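Local coordinates for protein xylulose kinase (PDB 2ITM) that phosphorylates D-xylulose to D-xylulose 5-phosphate with ATP, as a homodimeric sugar kinase of the FGGY family, at residues Arg88-Pro92 with Glu139-Gln145; Arg116-Gly120 with Ser185-Leu189; Val239-Val244 with Leu446-Pro450; Gly11-Ile15 with Ala51-Met56. One frame throughout, in Å; residues are numbered along the deposited sequence.

Contact 1 of 4, residues Arg88-Pro92 with Glu139-Gln145; sequences RVLRP and EPEIFRQ
R91 sets its CG between its own backbone N and carbonyl carbon (chi1 78°) and then bends at chi3 (-55°), which swings the guanidinium round to E139, whose chain runs out extended to meet it. The result is a side-on, bidentate arginine–glutamate salt bridge at the N-cap residue of the short helix 140-143. NE of R91 holds OE2 of E139 at 2.7 Å and NH2 of R91 holds OE1 of E139 at 3.0 Å, each oxygen using its syn lone pair. The two flat groups are only 7° from coplanar, so the pair of bonds fixes the rotation of both. The remaining nitrogen, NH1, is turned to E42, a second carboxylate that should help balance the arginine's charge, and adds a weak bond to P92 O.

Beyond this polar end, the loop 88-92 leans on the helix through L90. Its CG comes to 4.2 Å from CG2 of I142, the two side chains sliding past each other in opposite directions, while CD1 of I142 reaches L90 O at 3.8 Å. V135 of the preceding helix 128-138 backs both R91 and I142, so loop and helix pair share one packed corner of the N-terminal domain surface. At the outer margin CD2 of L90 lies 3.5 Å from the backbone oxygen Q145 O and 3.9 Å from Q145 CB.

Contact 2 of 4, residues Arg116-Gly120 with Ser185-Leu189; sequences RVITG and SDVML
I118, in the last turn of helix 115-119, presses its side chain against the N-terminal end of helix 186-190, where S185 forms a classic serine N-cap. Of all the residues here I118 gives up the most surface, and its two branches divide the work. CG2, anti to the backbone N, lies against the cap itself, 3.6 Å from OG of S185 and 3.7 Å from CB of S185. The other branch ends in CD1, which reaches CB of V187 at 4.2 Å on the more open side of the interface.

S185 turns OG anti to its own backbone N (chi1 159°), bringing it back over the first turn to accept the N-H of M188 at 3.1 Å from M188 N, nearly straight at 160°. That oxygen therefore satisfies an amide at the helix start while also touching the isoleucine methyl. Replacing S185 by alanine removes OG, which would probably leave the M188 amide without its cap and open a small gap beside CG2 of I118.

M188 is the second large contributor. Its CG packs on CG2 of I118 at 4.2 Å, and the chain then folds at each torsion, curling toward T119. The hydroxyl of T119 is taken up by S115 O one turn back and by N121 N just past the helix end, so the methyl is what faces M188. This buried join between two helices of the N-terminal domain has the T119 side chain about 12 Å from bound D-xylulose. CE of M188 ends the chain 4.3 Å from CG2 of T119.

Contact 3 of 4, residues Val239-Val244 with Leu446-Pro450; sequences VGVGMV and LPQLP
L446 pushes its side chain from the loop 446-450 toward the end of helix 233-241, and it is the residue most covered here. CB, with CG placed anti to the carbonyl carbon (chi1 -58°), forms the stem; CG then forks so that each methyl finds its own valine. CD1 meets CG2 of V244 at 3.8 Å, and CD2 meets CG1 of V239, also at 3.8 Å, with V239 O a little farther off at 4.1 Å. The leucine thus bridges the last helical turn and the chain just beyond it, while R430 and I434 of helix 424-436 touch it as well.

Farther along, L449 repeats the theme on a smaller scale, its CD1 lying 3.9 Å from CG2 of V241. Between the two leucines the backbones come close: CA of G242 is 3.9 Å from P447 O, where a side chain would collide. Water carries what polar linkage there is. One molecule accepts from L449 N at 2.8 Å and sits by V241 O, though too near for that second bond to be trusted.

G242 has a positive phi (96°), an angle at which any CB would jam against the preceding carbonyl. The arrangement is that of a Schellman motif, closing the helix that begins with D233, the probable proton acceptor, and seating it against a loop that leads into strand 451-455.

Contact 4 of 4, residues Gly11-Ile15 with Ala51-Met56; sequences GVKVI and ATDRAM
The flat groups in this contact are two helix carbonyls, and each has a valine methyl over one face. CG2 of V12 stands above the A51 carbonyl, 3.6 Å from A51 O and almost as near to its carbon; one turn later CG2 of V14 covers the A55 group in the same manner, 3.8 Å from A55 O. With CG1 beside the backbone N in both valines (chi1 -57° in V12, -49° in V14), CG2 is left in the crowded position between N and the carbonyl carbon, leaning onto the helix.

Strand 11-17 and helix 45-62 run roughly alongside each other; the axes of the short segments come within 8.3 Å, their directions 35° apart. The alanines permit that closeness: CB of A55 fits between the valines, 4.0 Å from CG1 of V14 and 4.1 Å from CG2 of V12. M56, bent at chi2 and chi3, lays SD against CG1 of V14 at 3.7 Å. With V14 cut back to alanine, both methyls go, and M56 SD and the A55 carbonyl face would probably be left beside a gap.

T52 turns OG1 to W48 O in its own helix, although CG1 of V12 brushes that oxygen at 3.9 Å. Helix thus covers sheet in the actin-like N-terminal domain, beside strand 2-7, which carries D6. With valines facing alanines, a methionine and helix carbonyls, none of them charged, the join depends on shape and burial, and one covered carbonyl still serves the helix: A51 O accepts from A55 N.

From the N terminus, contact 4 comes first, closing the chain between strand 11-17 and helix 45-62 and so covering one face of the N-terminal sheet. Contacts 1 and 2 follow and cross: residues 116-120 leave before 139-145 return to the loop at 88-92, and find their partner only at 185-189. These two crossing loops tie a surface loop to helix 140-143 and helix 115-119 to helix 186-190, all in the same domain, their nearest atoms about 7 Å apart. Contact 3 starts after both are closed and spans by far the longest loop, bringing 446-450, which leads into strand 451-455 of the second sheet, back to the end of helix 233-241. Contacts 1 and 3 lie on opposite sides of the chain's centre.

Contact 1 of 4, residues Arg88-Pro92 with Glu139-Gln145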
loop_
_atom_site.group_PDB
_atom_site.type_symbol
_atom_site.label_atom_id
_atom_site.label_comp_id
_atom_site.label_asym_id
_atom_site.label_seq_id
_atom_site.Cartn_x
_atom_site.Cartn_y
_atom_site.Cartn_z
ATOM N N ARG A 88 37.266 -29.621 18.821
ATOM C CA ARG A 88 36.316 -28.911 19.645
ATOM C C ARG A 88 35.650 -27.803 18.863
ATOM O O ARG A 88 36.304 -27.064 18.155
ATOM C CB ARG A 88 37.005 -28.339 20.854
ATOM C CG ARG A 88 36.814 -29.126 22.135
ATOM C CD ARG A 88 38.097 -29.385 22.906
ATOM N NE ARG A 88 37.841 -30.179 24.122
ATOM C CZ ARG A 88 37.127 -31.274 24.163
ATOM N NH1 ARG A 88 36.575 -31.740 23.061
ATOM N NH2 ARG A 88 36.956 -31.926 25.300
ATOM N N VAL A 89 34.338 -27.701 19.000
ATOM C CA VAL A 89 33.588 -26.602 18.428
ATOM C C VAL A 89 33.805 -25.297 19.189
ATOM O O VAL A 89 33.425 -25.180 20.341
ATOM C CB VAL A 89 32.095 -26.939 18.292
ATOM C CG1 VAL A 89 31.294 -25.706 18.048
ATOM C CG2 VAL A 89 31.878 -27.921 17.160
ATOM N N LEU A 90 34.406 -24.357 18.488
ATOM C CA LEU A 90 34.950 -23.155 19.087
ATOM C C LEU A 90 33.855 -22.131 19.381
ATOM O O LEU A 90 33.861 -21.488 20.413
ATOM C CB LEU A 90 35.969 -22.540 18.144
ATOM C CG LEU A 90 37.437 -22.466 18.538
ATOM C CD1 LEU A 90 37.717 -23.095 19.878
ATOM C CD2 LEU A 90 38.359 -22.992 17.464
ATOM N N ARG A 91 32.926 -21.990 18.446
ATOM C CA ARG A 91 31.753 -21.152 18.614
ATOM C C ARG A 91 30.590 -21.700 17.831
ATOM O O ARG A 91 30.745 -22.621 17.063
ATOM C CB ARG A 91 32.057 -19.723 18.177
ATOM C CG ARG A 91 32.053 -19.508 16.677
ATOM C CD ARG A 91 32.564 -18.150 16.231
ATOM N NE ARG A 91 31.860 -17.015 16.847
ATOM C CZ ARG A 91 30.549 -16.902 16.975
ATOM N NH1 ARG A 91 29.751 -17.841 16.527
ATOM N NH2 ARG A 91 30.034 -15.836 17.556
ATOM N N PRO A 92 29.408 -21.142 18.026
ATOM C CA PRO A 92 28.255 -21.577 17.246
ATOM C C PRO A 92 28.433 -21.276 15.758
ATOM O O PRO A 92 29.106 -20.327 15.401
ATOM C CB PRO A 92 27.085 -20.745 17.835
ATOM C CG PRO A 92 27.513 -20.433 19.192
ATOM C CD PRO A 92 28.990 -20.234 19.101
ATOM N N GLU A 139 36.507 -11.447 17.682
ATOM C CA GLU A 139 36.749 -12.524 18.626
ATOM C C GLU A 139 38.149 -13.132 18.460
ATOM O O GLU A 139 38.291 -14.306 18.174
ATOM C CB GLU A 139 35.685 -13.613 18.488
ATOM C CG GLU A 139 34.282 -13.167 18.858
ATOM C CD GLU A 139 33.212 -14.160 18.475
ATOM O OE1 GLU A 139 32.027 -13.841 18.611
ATOM O OE2 GLU A 139 33.550 -15.267 18.043
ATOM N N PRO A 140 39.174 -12.313 18.637
ATOM C CA PRO A 140 40.540 -12.716 18.298
ATOM C C PRO A 140 40.979 -13.940 19.087
ATOM O O PRO A 140 41.785 -14.731 18.622
ATOM C CB PRO A 140 41.363 -11.493 18.694
ATOM C CG PRO A 140 40.540 -10.790 19.669
ATOM C CD PRO A 140 39.138 -10.980 19.253
ATOM N N GLU A 141 40.426 -14.085 20.279
ATOM C CA GLU A 141 40.723 -15.208 21.134
ATOM C C GLU A 141 40.253 -16.518 20.530
ATOM O O GLU A 141 40.945 -17.517 20.608
ATOM C CB GLU A 141 40.060 -14.997 22.485
ATOM C CG GLU A 141 39.845 -13.536 22.843
ATOM C CD GLU A 141 38.626 -12.924 22.171
ATOM O OE1 GLU A 141 38.508 -11.685 22.176
ATOM O OE2 GLU A 141 37.786 -13.671 21.649
ATOM N N ILE A 142 39.072 -16.497 19.930
ATOM C CA ILE A 142 38.582 -17.608 19.125
ATOM C C ILE A 142 39.431 -17.855 17.890
ATOM O O ILE A 142 39.822 -18.973 17.630
ATOM C CB ILE A 142 37.143 -17.366 18.692
ATOM C CG1 ILE A 142 36.218 -17.188 19.891
ATOM C CG2 ILE A 142 36.689 -18.434 17.760
ATOM C CD1 ILE A 142 36.073 -18.378 20.731
ATOM N N PHE A 143 39.693 -16.808 17.121
ATOM C CA PHE A 143 40.448 -16.945 15.884
ATOM C C PHE A 143 41.779 -17.641 16.101
ATOM O O PHE A 143 42.172 -18.505 15.335
ATOM C CB PHE A 143 40.677 -15.589 15.227
ATOM C CG PHE A 143 41.183 -15.678 13.823
ATOM C CD1 PHE A 143 40.318 -15.876 12.775
ATOM C CD2 PHE A 143 42.529 -15.576 13.553
ATOM C CE1 PHE A 143 40.785 -15.968 11.496
ATOM C CE2 PHE A 143 42.999 -15.658 12.276
ATOM C CZ PHE A 143 42.122 -15.861 11.247
ATOM N N ARG A 144 42.465 -17.239 17.161
ATOM C CA ARG A 144 43.743 -17.805 17.565
ATOM C C ARG A 144 43.720 -19.330 17.649
ATOM O O ARG A 144 44.734 -19.972 17.471
ATOM C CB ARG A 144 44.132 -17.235 18.926
ATOM C CG ARG A 144 45.589 -16.859 19.088
ATOM C CD ARG A 144 45.948 -16.319 20.469
ATOM N NE ARG A 144 47.319 -15.815 20.520
ATOM C CZ ARG A 144 47.819 -15.072 21.504
ATOM N NH1 ARG A 144 47.069 -14.735 22.544
ATOM N NH2 ARG A 144 49.079 -14.661 21.450
ATOM N N GLN A 145 42.554 -19.897 17.924
ATOM C CA GLN A 145 42.424 -21.329 18.183
ATOM C C GLN A 145 41.945 -22.158 16.971
ATOM O O GLN A 145 41.788 -23.360 17.061
ATOM C CB GLN A 145 41.472 -21.570 19.351
ATOM C CG GLN A 145 41.884 -20.992 20.669
ATOM C CD GLN A 145 40.782 -21.141 21.701
ATOM O OE1 GLN A 145 40.123 -20.175 22.058
ATOM N NE2 GLN A 145 40.571 -22.357 22.159
#

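Contact 2 of 4, residues Arg116-Gly120 with Ser185-Leu189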
loop_
_atom_site.group_PDB
_atom_site.type_symbol
_atom_site.label_atom_id
_atom_site.label_comp_id
_atom_site.label_asym_id
_atom_site.label_seq_id
_atom_site.Cartn_x
_atom_site.Cartn_y
_atom_site.Cartn_z
ATOM N N ARG A 116 36.578 -11.002 -7.220
ATOM C CA ARG A 116 35.445 -11.383 -8.046
ATOM C C ARG A 116 35.900 -12.236 -9.223
ATOM O O ARG A 116 35.159 -13.007 -9.734
ATOM C CB ARG A 116 34.600 -10.172 -8.488
ATOM C CG ARG A 116 34.138 -9.192 -7.362
ATOM C CD ARG A 116 33.096 -8.121 -7.756
ATOM N NE ARG A 116 32.762 -7.244 -6.643
ATOM C CZ ARG A 116 32.130 -6.073 -6.720
ATOM N NH1 ARG A 116 31.729 -5.587 -7.878
ATOM N NH2 ARG A 116 31.895 -5.376 -5.631
ATOM N N VAL A 117 37.144 -12.091 -9.625
ATOM C CA VAL A 117 37.686 -12.874 -10.725
ATOM C C VAL A 117 37.990 -14.306 -10.291
ATOM O O VAL A 117 37.762 -15.229 -11.021
ATOM C CB VAL A 117 38.983 -12.277 -11.292
ATOM C CG1 VAL A 117 39.801 -13.323 -11.877
ATOM C CG2 VAL A 117 38.706 -11.292 -12.330
ATOM N N ILE A 118 38.514 -14.452 -9.089
ATOM C CA ILE A 118 38.860 -15.739 -8.542
ATOM C C ILE A 118 37.635 -16.494 -8.075
ATOM O O ILE A 118 37.531 -17.638 -8.348
ATOM C CB ILE A 118 39.881 -15.605 -7.380
ATOM C CG1 ILE A 118 41.148 -14.877 -7.803
ATOM C CG2 ILE A 118 40.284 -16.922 -6.826
ATOM C CD1 ILE A 118 41.964 -14.484 -6.666
ATOM N N THR A 119 36.713 -15.849 -7.396
ATOM C CA THR A 119 35.536 -16.541 -6.892
ATOM C C THR A 119 34.407 -16.656 -7.891
ATOM O O THR A 119 33.584 -17.547 -7.779
ATOM C CB THR A 119 35.009 -15.922 -5.612
ATOM O OG1 THR A 119 34.504 -14.620 -5.886
ATOM C CG2 THR A 119 36.116 -15.693 -4.624
ATOM N N GLY A 120 34.365 -15.749 -8.859
ATOM C CA GLY A 120 33.257 -15.678 -9.789
ATOM C C GLY A 120 32.027 -15.082 -9.158
ATOM O O GLY A 120 30.942 -15.169 -9.695
ATOM N N SER A 185 42.156 -21.151 -3.249
ATOM C CA SER A 185 42.895 -19.978 -3.685
ATOM C C SER A 185 43.765 -19.416 -2.576
ATOM O O SER A 185 43.265 -18.869 -1.604
ATOM C CB SER A 185 41.938 -18.897 -4.168
ATOM O OG SER A 185 42.537 -17.616 -4.150
ATOM N N ASP A 186 45.072 -19.549 -2.743
ATOM C CA ASP A 186 46.022 -19.123 -1.737
ATOM C C ASP A 186 45.840 -17.644 -1.430
ATOM O O ASP A 186 45.932 -17.218 -0.286
ATOM C CB ASP A 186 47.451 -19.415 -2.198
ATOM C CG ASP A 186 47.831 -20.883 -2.064
ATOM O OD1 ASP A 186 47.111 -21.631 -1.392
ATOM O OD2 ASP A 186 48.843 -21.368 -2.594
ATOM N N VAL A 187 45.556 -16.878 -2.466
ATOM C CA VAL A 187 45.296 -15.455 -2.346
ATOM C C VAL A 187 44.127 -15.165 -1.414
ATOM O O VAL A 187 44.213 -14.350 -0.535
ATOM C CB VAL A 187 44.981 -14.826 -3.722
ATOM C CG1 VAL A 187 44.665 -13.388 -3.590
ATOM C CG2 VAL A 187 46.150 -15.044 -4.650
ATOM N N MET A 188 43.025 -15.862 -1.626
ATOM C CA MET A 188 41.828 -15.613 -0.865
ATOM C C MET A 188 42.011 -16.014 0.602
ATOM O O MET A 188 41.496 -15.361 1.494
ATOM C CB MET A 188 40.631 -16.311 -1.507
ATOM C CG MET A 188 40.158 -15.681 -2.805
ATOM S SD MET A 188 39.805 -13.925 -2.710
ATOM C CE MET A 188 38.480 -13.942 -1.537
ATOM N N LEU A 189 42.783 -17.093 0.835
ATOM C CA LEU A 189 43.004 -17.639 2.169
ATOM C C LEU A 189 43.940 -16.789 2.967
ATOM O O LEU A 189 43.658 -16.439 4.093
ATOM C CB LEU A 189 43.562 -19.057 2.082
ATOM C CG LEU A 189 42.604 -20.182 1.683
ATOM C CD1 LEU A 189 43.298 -21.313 0.968
ATOM C CD2 LEU A 189 41.835 -20.690 2.876
#

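Contact 3 of 4, residues Val239-Val244 with Leu446-Pro450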
loop_
_atom_site.group_PDB
_atom_site.type_symbol
_atom_site.label_atom_id
_atom_site.label_comp_id
_atom_site.label_asym_id
_atom_site.label_seq_id
_atom_site.Cartn_x
_atom_site.Cartn_y
_atom_site.Cartn_z
ATOM N N VAL A 239 21.022 -32.020 -9.001
ATOM C CA VAL A 239 21.399 -33.351 -9.411
ATOM C C VAL A 239 20.211 -34.316 -9.292
ATOM O O VAL A 239 20.031 -35.194 -10.133
ATOM C CB VAL A 239 22.614 -33.857 -8.578
ATOM C CG1 VAL A 239 22.756 -35.349 -8.697
ATOM C CG2 VAL A 239 23.918 -33.171 -9.050
ATOM N N GLY A 240 19.432 -34.173 -8.233
ATOM C CA GLY A 240 18.249 -34.980 -8.039
ATOM C C GLY A 240 17.210 -34.770 -9.118
ATOM O O GLY A 240 16.416 -35.621 -9.373
ATOM N N VAL A 241 17.246 -33.607 -9.748
ATOM C CA VAL A 241 16.218 -33.203 -10.691
ATOM C C VAL A 241 16.697 -33.512 -12.093
ATOM O O VAL A 241 15.931 -33.492 -13.035
ATOM C CB VAL A 241 15.881 -31.710 -10.495
ATOM C CG1 VAL A 241 15.384 -31.065 -11.744
ATOM C CG2 VAL A 241 14.896 -31.541 -9.373
ATOM N N GLY A 242 17.964 -33.861 -12.224
ATOM C CA GLY A 242 18.534 -34.358 -13.441
ATOM C C GLY A 242 19.203 -33.251 -14.198
ATOM O O GLY A 242 19.509 -33.340 -15.371
ATOM N N MET A 243 19.450 -32.168 -13.485
ATOM C CA MET A 243 20.099 -31.024 -14.062
ATOM C C MET A 243 21.604 -31.150 -14.001
ATOM O O MET A 243 22.197 -31.086 -12.946
ATOM C CB MET A 243 19.609 -29.741 -13.393
ATOM C CG MET A 243 19.218 -28.645 -14.355
ATOM S SD MET A 243 17.487 -28.506 -14.754
ATOM C CE MET A 243 17.111 -30.144 -15.248
ATOM N N VAL A 244 22.216 -31.336 -15.156
ATOM C CA VAL A 244 23.394 -32.164 -15.259
ATOM C C VAL A 244 24.368 -31.713 -16.351
ATOM O O VAL A 244 25.566 -31.858 -16.200
ATOM C CB VAL A 244 23.004 -33.631 -15.423
ATOM C CG1 VAL A 244 23.794 -34.291 -16.514
ATOM C CG2 VAL A 244 23.109 -34.368 -14.112
ATOM N N LEU A 446 20.860 -40.784 -13.268
ATOM C CA LEU A 446 20.372 -39.439 -13.016
ATOM C C LEU A 446 19.339 -39.014 -14.046
ATOM O O LEU A 446 19.598 -38.156 -14.868
ATOM C CB LEU A 446 21.528 -38.442 -13.000
ATOM C CG LEU A 446 22.695 -38.619 -12.021
ATOM C CD1 LEU A 446 23.727 -37.583 -12.263
ATOM C CD2 LEU A 446 22.244 -38.613 -10.594
ATOM N N PRO A 447 18.159 -39.614 -13.987
ATOM C CA PRO A 447 17.117 -39.343 -14.967
ATOM C C PRO A 447 16.402 -38.041 -14.640
ATOM O O PRO A 447 16.346 -37.639 -13.485
ATOM C CB PRO A 447 16.167 -40.507 -14.750
ATOM C CG PRO A 447 16.248 -40.766 -13.325
ATOM C CD PRO A 447 17.628 -40.412 -12.875
ATOM N N GLN A 448 15.864 -37.390 -15.660
ATOM C CA GLN A 448 14.962 -36.279 -15.448
ATOM C C GLN A 448 13.722 -36.763 -14.742
ATOM O O GLN A 448 13.411 -37.938 -14.792
ATOM C CB GLN A 448 14.597 -35.662 -16.772
ATOM C CG GLN A 448 14.936 -34.224 -16.852
ATOM C CD GLN A 448 15.971 -33.960 -17.891
ATOM O OE1 GLN A 448 17.136 -34.274 -17.699
ATOM N NE2 GLN A 448 15.555 -33.396 -19.006
ATOM N N LEU A 449 13.018 -35.867 -14.069
ATOM C CA LEU A 449 11.701 -36.204 -13.563
ATOM C C LEU A 449 10.715 -36.368 -14.693
ATOM O O LEU A 449 10.974 -35.977 -15.819
ATOM C CB LEU A 449 11.195 -35.169 -12.570
ATOM C CG LEU A 449 12.126 -34.796 -11.421
ATOM C CD1 LEU A 449 11.873 -33.381 -11.007
ATOM C CD2 LEU A 449 11.966 -35.726 -10.248
ATOM N N PRO A 450 9.574 -36.956 -14.382
ATOM C CA PRO A 450 8.537 -37.189 -15.377
ATOM C C PRO A 450 8.022 -35.888 -15.979
ATOM O O PRO A 450 7.547 -35.021 -15.254
ATOM C CB PRO A 450 7.444 -37.867 -14.570
ATOM C CG PRO A 450 8.037 -38.134 -13.224
ATOM C CD PRO A 450 9.502 -37.939 -13.299
HETATM O O HOH W 1 14.994 -37.539 -11.479
HETATM O O HOH W 2 13.506 -33.129 -13.683
HETATM O O HOH W 3 19.897 -36.209 -16.923
#

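Contact 4 of 4, residues Gly11-Ile15 with Ala51-Met56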
loop_
_atom_site.group_PDB
_atom_site.type_symbol
_atom_site.label_atom_id
_atom_site.label_comp_id
_atom_site.label_asym_id
_atom_site.label_seq_id
_atom_site.Cartn_x
_atom_site.Cartn_y
_atom_site.Cartn_z
ATOM N N GLY A 11 15.459 -28.023 9.437
ATOM C CA GLY A 11 15.461 -29.421 9.816
ATOM C C GLY A 11 16.407 -30.305 9.019
ATOM O O GLY A 11 17.000 -29.874 8.049
ATOM N N VAL A 12 16.541 -31.553 9.446
ATOM C CA VAL A 12 17.149 -32.584 8.620
ATOM C C VAL A 12 16.173 -33.569 8.009
ATOM O O VAL A 12 15.204 -33.979 8.623
ATOM C CB VAL A 12 18.260 -33.347 9.338
ATOM C CG1 VAL A 12 19.319 -32.424 9.824
ATOM C CG2 VAL A 12 17.709 -34.161 10.484
ATOM N N LYS A 13 16.453 -33.934 6.771
ATOM C CA LYS A 13 15.698 -34.954 6.087
ATOM C C LYS A 13 16.617 -36.079 5.653
ATOM O O LYS A 13 17.665 -35.837 5.082
ATOM C CB LYS A 13 14.970 -34.354 4.898
ATOM C CG LYS A 13 14.161 -35.346 4.102
ATOM C CD LYS A 13 13.640 -34.730 2.835
ATOM C CE LYS A 13 12.159 -34.932 2.682
ATOM N NZ LYS A 13 11.677 -34.489 1.364
ATOM N N VAL A 14 16.227 -37.322 5.955
ATOM C CA VAL A 14 16.885 -38.504 5.438
ATOM C C VAL A 14 15.950 -39.353 4.603
ATOM O O VAL A 14 14.783 -39.509 4.930
ATOM C CB VAL A 14 17.522 -39.356 6.553
ATOM C CG1 VAL A 14 18.349 -38.500 7.487
ATOM C CG2 VAL A 14 16.473 -40.120 7.325
ATOM N N ILE A 15 16.477 -39.892 3.513
ATOM C CA ILE A 15 15.716 -40.771 2.643
ATOM C C ILE A 15 16.406 -42.091 2.347
ATOM O O ILE A 15 17.634 -42.199 2.404
ATOM C CB ILE A 15 15.354 -40.073 1.330
ATOM C CG1 ILE A 15 16.567 -39.915 0.428
ATOM C CG2 ILE A 15 14.638 -38.755 1.591
ATOM C CD1 ILE A 15 16.213 -39.555 -0.976
ATOM N N ALA A 51 20.065 -34.253 15.660
ATOM C CA ALA A 51 18.957 -34.325 14.737
ATOM C C ALA A 51 19.136 -35.410 13.701
ATOM O O ALA A 51 18.202 -36.132 13.398
ATOM C CB ALA A 51 18.713 -33.003 14.077
ATOM N N THR A 52 20.336 -35.519 13.145
ATOM C CA THR A 52 20.620 -36.509 12.123
ATOM C C THR A 52 20.563 -37.922 12.693
ATOM O O THR A 52 20.045 -38.825 12.059
ATOM C CB THR A 52 21.994 -36.272 11.484
ATOM O OG1 THR A 52 22.049 -34.979 10.885
ATOM C CG2 THR A 52 22.200 -37.212 10.324
ATOM N N ASP A 53 21.109 -38.099 13.887
ATOM C CA ASP A 53 21.044 -39.373 14.588
ATOM C C ASP A 53 19.614 -39.857 14.802
ATOM O O ASP A 53 19.245 -40.924 14.375
ATOM C CB ASP A 53 21.775 -39.273 15.925
ATOM C CG ASP A 53 22.023 -40.626 16.568
ATOM O OD1 ASP A 53 21.810 -40.731 17.779
ATOM O OD2 ASP A 53 22.444 -41.618 15.952
ATOM N N ARG A 54 18.824 -39.039 15.468
ATOM C CA ARG A 54 17.394 -39.231 15.597
ATOM C C ARG A 54 16.721 -39.686 14.314
ATOM O O ARG A 54 16.034 -40.690 14.284
ATOM C CB ARG A 54 16.766 -37.929 16.064
ATOM C CG ARG A 54 15.397 -38.058 16.650
ATOM C CD ARG A 54 15.016 -36.896 17.552
ATOM N NE ARG A 54 13.573 -36.659 17.601
ATOM C CZ ARG A 54 12.994 -35.751 18.373
ATOM N NH1 ARG A 54 13.730 -34.989 19.164
ATOM N NH2 ARG A 54 11.679 -35.601 18.358
ATOM N N ALA A 55 16.919 -38.915 13.259
ATOM C CA ALA A 55 16.280 -39.166 11.986
ATOM C C ALA A 55 16.643 -40.522 11.399
ATOM O O ALA A 55 15.804 -41.219 10.873
ATOM C CB ALA A 55 16.607 -38.067 11.019
ATOM N N MET A 56 17.914 -40.870 11.479
ATOM C CA MET A 56 18.402 -42.096 10.893
ATOM C C MET A 56 17.922 -43.282 11.712
ATOM O O MET A 56 17.693 -44.355 11.192
ATOM C CB MET A 56 19.924 -42.088 10.835
ATOM C CG MET A 56 20.517 -41.152 9.798
ATOM S SD MET A 56 20.137 -41.630 8.128
ATOM C CE MET A 56 21.161 -43.057 8.045
#